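Local coordinates for protein maltose operon transcriptional repressor (Staphylococcus aureus subsp. aureus Mu50, PDB 3HCW) that probably represses transcription of the maltose operon, with a C-terminal LacI-type domain that is likely to sense a small-molecule effector, at residues G130-E139 with I192-L203; S91-K99 with A254-L262. All blocks are in the same frame, centred on the assembly; numbering follows the deposited sequence.

Interaction 1 (G130-E139 with I192-L203); sequences GVDELIFITE and IKQAIISLDAML
I197 is held to strand 133-139 through both its backbone N and its backbone O: its N donates to I135 O at 2.7 Å with an almost straight N-H...O angle of 179°, and its O takes I137 N. This parallel ladder runs from E133-Q194 to I137-S198, and its middle is the tight part. On one face, F136 has CG swung away from its backbone N (chi1 -163°), which lays the ring beside I197, with CE1 3.6 Å from I197 CG2 and one ring face over I197 O. Helix 144-159 covers that face, F153 meeting the F136 ring. On the other, I137 CD1 presses on I196 CG2 at 3.6 Å beneath helix 173-187. Both ends are looser and more polar. At the start, K193 O receives D132 N at 2.7 Å and E133 N from farther off, while K193 N returns a bond to the anti lone pair of D132 OD1, 2.9 Å away. K193 itself is exposed, its CE arching over G130 O. Next to it, Q194 NE2 reaches E133 OE1 at 2.8 Å, with amide and carboxylate planes 62° apart. At the far end a water links E139 OE1 to D200 OD2. D200 also N-caps helix 201-213, its OD2 accepting M202 N at 3.2 Å, while OD1 bonds to N228 and a glycerol. Neighbouring parallel strands sandwiched between helices, with a polar helix start at the strand's C-terminal end, are characteristic of the periplasmic binding protein-like fold.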
# COMPACT_ATOMS: atom_id res chain seq x y z
N GLY A 130 -20.95 23.32 3.74
CA GLY A 130 -21.85 24.00 2.81
C GLY A 130 -21.84 23.37 1.43
O GLY A 130 -20.94 23.64 0.64
N VAL A 131 -22.82 22.51 1.16
CA VAL A 131 -22.95 21.90 -0.17
C VAL A 131 -24.38 21.93 -0.66
O VAL A 131 -25.32 21.94 0.13
CB VAL A 131 -22.46 20.42 -0.22
CG1 VAL A 131 -20.97 20.36 -0.35
CG2 VAL A 131 -22.94 19.64 0.98
N ASP A 132 -24.54 21.90 -1.98
CA ASP A 132 -25.85 21.85 -2.58
C ASP A 132 -26.18 20.43 -3.02
O ASP A 132 -27.28 19.95 -2.78
CB ASP A 132 -25.94 22.83 -3.76
CG ASP A 132 -25.73 24.28 -3.32
OD1 ASP A 132 -24.75 24.90 -3.78
OD2 ASP A 132 -26.53 24.79 -2.51
N GLU A 133 -25.21 19.77 -3.65
CA GLU A 133 -25.41 18.46 -4.25
C GLU A 133 -24.31 17.47 -3.83
O GLU A 133 -23.15 17.85 -3.70
CB GLU A 133 -25.48 18.61 -5.77
CG GLU A 133 -26.33 17.56 -6.49
CD GLU A 133 -25.51 16.53 -7.26
OE1 GLU A 133 -24.65 16.94 -8.08
OE2 GLU A 133 -25.74 15.32 -7.07
N LEU A 134 -24.69 16.21 -3.62
CA LEU A 134 -23.76 15.17 -3.19
C LEU A 134 -23.70 13.99 -4.16
O LEU A 134 -24.71 13.61 -4.76
CB LEU A 134 -24.15 14.66 -1.79
CG LEU A 134 -24.19 15.65 -0.63
CD1 LEU A 134 -25.05 15.14 0.51
CD2 LEU A 134 -22.79 15.96 -0.14
N ILE A 135 -22.51 13.42 -4.31
CA ILE A 135 -22.28 12.23 -5.15
C ILE A 135 -21.57 11.16 -4.33
O ILE A 135 -20.53 11.43 -3.71
CB ILE A 135 -21.43 12.58 -6.41
CG1 ILE A 135 -22.09 13.69 -7.24
CG2 ILE A 135 -21.22 11.34 -7.29
CD1 ILE A 135 -21.09 14.66 -7.89
N PHE A 136 -22.14 9.96 -4.29
CA PHE A 136 -21.47 8.80 -3.70
C PHE A 136 -21.02 7.85 -4.80
O PHE A 136 -21.82 7.45 -5.65
CB PHE A 136 -22.37 8.04 -2.71
CG PHE A 136 -21.61 7.09 -1.80
CD1 PHE A 136 -21.20 7.52 -0.53
CD2 PHE A 136 -21.31 5.78 -2.20
CE1 PHE A 136 -20.50 6.66 0.33
CE2 PHE A 136 -20.61 4.91 -1.36
CZ PHE A 136 -20.21 5.35 -0.08
N ILE A 137 -19.75 7.49 -4.77
CA ILE A 137 -19.19 6.58 -5.76
C ILE A 137 -18.83 5.24 -5.11
O ILE A 137 -18.11 5.19 -4.11
CB ILE A 137 -17.97 7.21 -6.49
CG1 ILE A 137 -18.36 8.57 -7.08
CG2 ILE A 137 -17.46 6.28 -7.58
CD1 ILE A 137 -17.29 9.21 -7.96
N THR A 138 -19.36 4.16 -5.67
CA THR A 138 -19.14 2.83 -5.11
C THR A 138 -18.62 1.81 -6.14
O THR A 138 -18.59 2.08 -7.35
CB THR A 138 -20.41 2.30 -4.36
OG1 THR A 138 -20.05 1.16 -3.57
CG2 THR A 138 -21.54 1.94 -5.32
N GLU A 139 -18.17 0.67 -5.64
CA GLU A 139 -17.67 -0.45 -6.45
C GLU A 139 -18.71 -1.54 -6.55
O GLU A 139 -19.54 -1.71 -5.66
CB GLU A 139 -16.43 -1.06 -5.80
CG GLU A 139 -15.10 -0.51 -6.30
CD GLU A 139 -13.92 -1.03 -5.48
OE1 GLU A 139 -13.98 -0.96 -4.22
OE2 GLU A 139 -12.94 -1.49 -6.09
N ILE A 192 -22.98 25.99 -8.03
CA ILE A 192 -23.35 24.73 -7.37
C ILE A 192 -22.18 24.15 -6.56
O ILE A 192 -21.12 23.81 -7.11
CB ILE A 192 -23.98 23.68 -8.35
CG1 ILE A 192 -25.36 24.14 -8.83
CG2 ILE A 192 -24.17 22.33 -7.67
CD1 ILE A 192 -25.38 24.85 -10.16
N LYS A 193 -22.38 24.04 -5.25
CA LYS A 193 -21.36 23.51 -4.36
C LYS A 193 -21.50 21.98 -4.26
O LYS A 193 -22.53 21.47 -3.80
CB LYS A 193 -21.42 24.21 -2.99
CG LYS A 193 -21.49 25.75 -3.09
CD LYS A 193 -20.91 26.46 -1.86
CE LYS A 193 -21.92 26.59 -0.73
NZ LYS A 193 -23.06 27.48 -1.07
N GLN A 194 -20.48 21.26 -4.73
CA GLN A 194 -20.55 19.79 -4.75
C GLN A 194 -19.49 19.07 -3.92
O GLN A 194 -18.42 19.61 -3.65
CB GLN A 194 -20.55 19.26 -6.18
CG GLN A 194 -21.92 19.21 -6.81
CD GLN A 194 -21.89 19.45 -8.30
OE1 GLN A 194 -21.21 20.36 -8.78
NE2 GLN A 194 -22.64 18.65 -9.04
N ALA A 195 -19.82 17.84 -3.53
CA ALA A 195 -18.90 16.95 -2.84
C ALA A 195 -18.99 15.55 -3.44
O ALA A 195 -20.09 15.06 -3.76
CB ALA A 195 -19.21 16.90 -1.34
N ILE A 196 -17.83 14.93 -3.61
CA ILE A 196 -17.75 13.55 -4.07
C ILE A 196 -17.24 12.68 -2.93
O ILE A 196 -16.16 12.93 -2.38
CB ILE A 196 -16.82 13.40 -5.30
CG1 ILE A 196 -17.39 14.15 -6.50
CG2 ILE A 196 -16.60 11.91 -5.62
CD1 ILE A 196 -16.37 14.42 -7.61
N ILE A 197 -18.04 11.67 -2.58
CA ILE A 197 -17.62 10.69 -1.58
C ILE A 197 -17.44 9.32 -2.23
O ILE A 197 -18.32 8.84 -2.95
CB ILE A 197 -18.60 10.64 -0.37
CG1 ILE A 197 -18.49 11.93 0.45
CG2 ILE A 197 -18.28 9.44 0.53
CD1 ILE A 197 -19.70 12.22 1.36
N SER A 198 -16.27 8.70 -1.98
CA SER A 198 -15.99 7.35 -2.47
C SER A 198 -16.05 6.35 -1.33
O SER A 198 -15.65 6.65 -0.21
CB SER A 198 -14.61 7.26 -3.12
OG SER A 198 -14.46 8.22 -4.16
N LEU A 199 -16.52 5.16 -1.68
CA LEU A 199 -16.57 3.98 -0.82
C LEU A 199 -15.29 3.65 -0.03
O LEU A 199 -15.36 3.26 1.12
CB LEU A 199 -16.94 2.77 -1.70
CG LEU A 199 -17.10 1.44 -0.97
CD1 LEU A 199 -18.31 1.50 -0.06
CD2 LEU A 199 -17.21 0.28 -1.95
N ASP A 200 -14.13 3.82 -0.68
CA ASP A 200 -12.87 3.31 -0.17
C ASP A 200 -11.74 4.09 -0.83
O ASP A 200 -11.87 4.52 -1.97
CB ASP A 200 -12.74 1.81 -0.51
CG ASP A 200 -11.36 1.25 -0.20
OD1 ASP A 200 -11.00 1.22 0.99
OD2 ASP A 200 -10.63 0.87 -1.15
N ALA A 201 -10.63 4.25 -0.11
CA ALA A 201 -9.49 5.05 -0.54
C ALA A 201 -8.82 4.61 -1.85
O ALA A 201 -8.37 5.45 -2.62
CB ALA A 201 -8.46 5.08 0.58
N MET A 202 -8.76 3.30 -2.11
CA MET A 202 -8.13 2.78 -3.33
C MET A 202 -8.91 3.19 -4.58
O MET A 202 -8.33 3.67 -5.55
CB MET A 202 -7.95 1.25 -3.24
CG MET A 202 -6.83 0.68 -4.12
SD MET A 202 -5.21 1.51 -3.99
CE MET A 202 -4.86 1.33 -2.25
N LEU A 203 -10.24 3.06 -4.51
CA LEU A 203 -11.11 3.60 -5.56
C LEU A 203 -11.02 5.14 -5.64
O LEU A 203 -10.94 5.71 -6.72
CB LEU A 203 -12.56 3.15 -5.32
CG LEU A 203 -13.66 3.70 -6.24
CD1 LEU A 203 -13.39 3.25 -7.67
CD2 LEU A 203 -15.05 3.24 -5.76
O HOH W 1 -11.59 0.31 -3.51

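Interaction 2 (S91-K99 with A254-L262); sequences SMPFIVIGK and AGSAILNIL
A257 O accepts I261 N at 3.0 Å, an ordinary helical bond, yet it sets the pattern of the contact: it puts A257 and I261 one turn apart on the same flank of the helix, where both touch I95. The contact between helix and strand is wholly apolar, and I95 is its hub, its branches spread over four helix residues. Its CG2 rests 3.9 Å from A254 CB, and its CG1 lies 3.8 Å from A257 CB. I95 CD1 goes furthest, coming 3.7 Å from I261 CD1 as the two side chains cross at a slant. The first torsion of I95 (chi1 -108°) sits well off a staggered value, which turns the branch carrying CD1 in among A257, I258 and I261. I258 comes in from the flank: with CG1 opposite its own backbone N (chi1 -165°), the chain bends so that CD1 arrives 3.9 Å from I95 CD1 and also rides over the strand backbone at F94 CA. Alanine at 254 and 257 lets the helix come near, and the A254 methyl serves two strand residues, since I97 CD1 also lies 3.8 Å from A254 CB. Towards the start of the strand the packing thins, where P93 CB only grazes I261 CG2. The segment axes approach to 8.3 Å at 161°, the helix running back nearly antiparallel to strand 94-97. That strand lies between its parallel neighbours 71-74 and 110-113; I258 also leans on I73 and A257 on I111, so helix 247-263 spans all three strands, with helix 25-39 flanking it at T37.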
# COMPACT_ATOMS: atom_id res chain seq x y z
N SER A 91 -18.48 -27.78 9.99
CA SER A 91 -18.29 -27.54 11.44
C SER A 91 -17.01 -26.81 11.88
O SER A 91 -16.55 -26.99 13.01
CB SER A 91 -18.47 -28.84 12.23
OG SER A 91 -19.84 -29.16 12.35
N MET A 92 -16.45 -25.98 11.00
CA MET A 92 -15.23 -25.24 11.30
C MET A 92 -15.52 -23.98 12.12
O MET A 92 -16.40 -23.21 11.74
CB MET A 92 -14.48 -24.87 10.02
CG MET A 92 -13.81 -26.05 9.30
SD MET A 92 -12.65 -26.99 10.32
CE MET A 92 -11.43 -25.75 10.78
N PRO A 93 -14.80 -23.79 13.24
CA PRO A 93 -14.92 -22.56 14.03
C PRO A 93 -14.42 -21.37 13.22
O PRO A 93 -13.42 -21.50 12.51
CB PRO A 93 -13.97 -22.80 15.21
CG PRO A 93 -13.81 -24.28 15.28
CD PRO A 93 -13.83 -24.72 13.84
N PHE A 94 -15.13 -20.24 13.30
CA PHE A 94 -14.72 -19.04 12.56
C PHE A 94 -15.15 -17.70 13.16
O PHE A 94 -16.02 -17.63 14.01
CB PHE A 94 -15.09 -19.12 11.06
CG PHE A 94 -16.56 -19.14 10.77
CD1 PHE A 94 -17.26 -20.34 10.73
CD2 PHE A 94 -17.24 -17.96 10.47
CE1 PHE A 94 -18.62 -20.38 10.44
CE2 PHE A 94 -18.60 -17.99 10.17
CZ PHE A 94 -19.29 -19.20 10.15
N ILE A 95 -14.49 -16.65 12.68
CA ILE A 95 -14.87 -15.26 12.92
C ILE A 95 -15.19 -14.65 11.57
O ILE A 95 -14.68 -15.10 10.54
CB ILE A 95 -13.72 -14.48 13.67
CG1 ILE A 95 -14.12 -14.22 15.12
CG2 ILE A 95 -13.45 -13.13 13.08
CD1 ILE A 95 -14.29 -15.44 15.93
N VAL A 96 -16.06 -13.64 11.55
CA VAL A 96 -16.29 -12.86 10.34
C VAL A 96 -15.93 -11.42 10.62
O VAL A 96 -16.38 -10.84 11.61
CB VAL A 96 -17.75 -12.96 9.85
CG1 VAL A 96 -17.95 -12.15 8.57
CG2 VAL A 96 -18.14 -14.42 9.63
N ILE A 97 -15.11 -10.83 9.77
CA ILE A 97 -14.95 -9.40 9.80
C ILE A 97 -15.98 -8.79 8.86
O ILE A 97 -15.88 -8.91 7.63
CB ILE A 97 -13.52 -8.97 9.49
CG1 ILE A 97 -12.55 -9.62 10.48
CG2 ILE A 97 -13.40 -7.45 9.55
CD1 ILE A 97 -11.14 -9.13 10.39
N GLY A 98 -17.00 -8.17 9.46
CA GLY A 98 -18.10 -7.53 8.74
C GLY A 98 -19.41 -7.61 9.51
O GLY A 98 -19.42 -7.89 10.71
N LYS A 99 -20.52 -7.37 8.80
CA LYS A 99 -21.85 -7.29 9.41
C LYS A 99 -22.65 -8.60 9.38
O LYS A 99 -22.77 -9.23 8.32
CB LYS A 99 -22.67 -6.21 8.72
CG LYS A 99 -23.72 -5.54 9.63
CD LYS A 99 -25.03 -5.25 8.90
CE LYS A 99 -24.83 -4.98 7.43
NZ LYS A 99 -26.08 -4.44 6.83
N ALA A 254 -10.25 -9.48 16.00
CA ALA A 254 -10.61 -10.74 15.35
C ALA A 254 -9.68 -11.87 15.79
O ALA A 254 -10.13 -13.00 16.00
CB ALA A 254 -10.59 -10.60 13.84
N GLY A 255 -8.39 -11.53 15.91
CA GLY A 255 -7.36 -12.45 16.40
C GLY A 255 -7.61 -12.90 17.82
O GLY A 255 -7.53 -14.09 18.13
N SER A 256 -7.92 -11.95 18.69
CA SER A 256 -8.30 -12.25 20.08
C SER A 256 -9.55 -13.12 20.19
O SER A 256 -9.56 -14.08 20.96
CB SER A 256 -8.48 -10.96 20.87
OG SER A 256 -7.24 -10.30 21.00
N ALA A 257 -10.58 -12.78 19.41
CA ALA A 257 -11.86 -13.52 19.41
C ALA A 257 -11.69 -14.98 19.04
O ALA A 257 -12.21 -15.85 19.72
CB ALA A 257 -12.87 -12.86 18.48
N ILE A 258 -10.96 -15.25 17.96
CA ILE A 258 -10.80 -16.62 17.46
C ILE A 258 -9.98 -17.48 18.44
O ILE A 258 -10.29 -18.66 18.63
CB ILE A 258 -10.27 -16.65 16.00
CG1 ILE A 258 -10.46 -18.03 15.35
CG2 ILE A 258 -8.82 -16.17 15.91
CD1 ILE A 258 -11.93 -18.54 15.32
N LEU A 259 -8.98 -16.86 19.07
CA LEU A 259 -8.16 -17.48 20.11
C LEU A 259 -9.00 -17.85 21.32
O LEU A 259 -8.80 -18.92 21.90
CB LEU A 259 -7.06 -16.52 20.55
CG LEU A 259 -5.63 -16.67 20.01
CD1 LEU A 259 -5.56 -17.26 18.60
CD2 LEU A 259 -4.89 -15.32 20.11
N ASN A 260 -9.93 -16.97 21.67
CA ASN A 260 -10.83 -17.19 22.80
C ASN A 260 -11.83 -18.30 22.51
O ASN A 260 -12.14 -19.10 23.39
CB ASN A 260 -11.54 -15.89 23.19
CG ASN A 260 -10.61 -14.87 23.88
OD1 ASN A 260 -11.04 -13.76 24.21
ND2 ASN A 260 -9.35 -15.23 24.08
N ILE A 261 -12.31 -18.36 21.27
CA ILE A 261 -13.17 -19.45 20.82
C ILE A 261 -12.43 -20.81 20.91
O ILE A 261 -12.98 -21.78 21.42
CB ILE A 261 -13.76 -19.17 19.42
CG1 ILE A 261 -14.74 -17.99 19.50
CG2 ILE A 261 -14.46 -20.41 18.84
CD1 ILE A 261 -15.70 -17.85 18.34
N LEU A 262 -11.17 -20.83 20.49
CA LEU A 262 -10.35 -22.06 20.54
C LEU A 262 -9.92 -22.49 21.95
O LEU A 262 -9.56 -23.65 22.16
CB LEU A 262 -9.13 -21.93 19.63
CG LEU A 262 -9.39 -21.86 18.12
CD1 LEU A 262 -8.15 -21.37 17.39
CD2 LEU A 262 -9.90 -23.19 17.55

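Interactions 1 and 2 lie on opposite sides of the chain's centre, their centres 34 Å apart and their nearest atoms about 12 Å apart. Along the chain, segment 91-99 comes first, both partners of interaction 1 follow, and 254-262 comes last: the chain builds strands 133-139 and 194-198 in one lobe, then returns to lay helix 247-263 against strand 94-97 in the other. The sheets of the two lobes are joined through the long, interrupted strand 272-280. K99, just past strand 94-97, forms a salt bridge to D148 on helix 144-159, which covers interaction 1. Glycerol, probably from the crystallisation liquor, lies near I97 and D200, consistent with an effector cleft between the lobes, as in relatives.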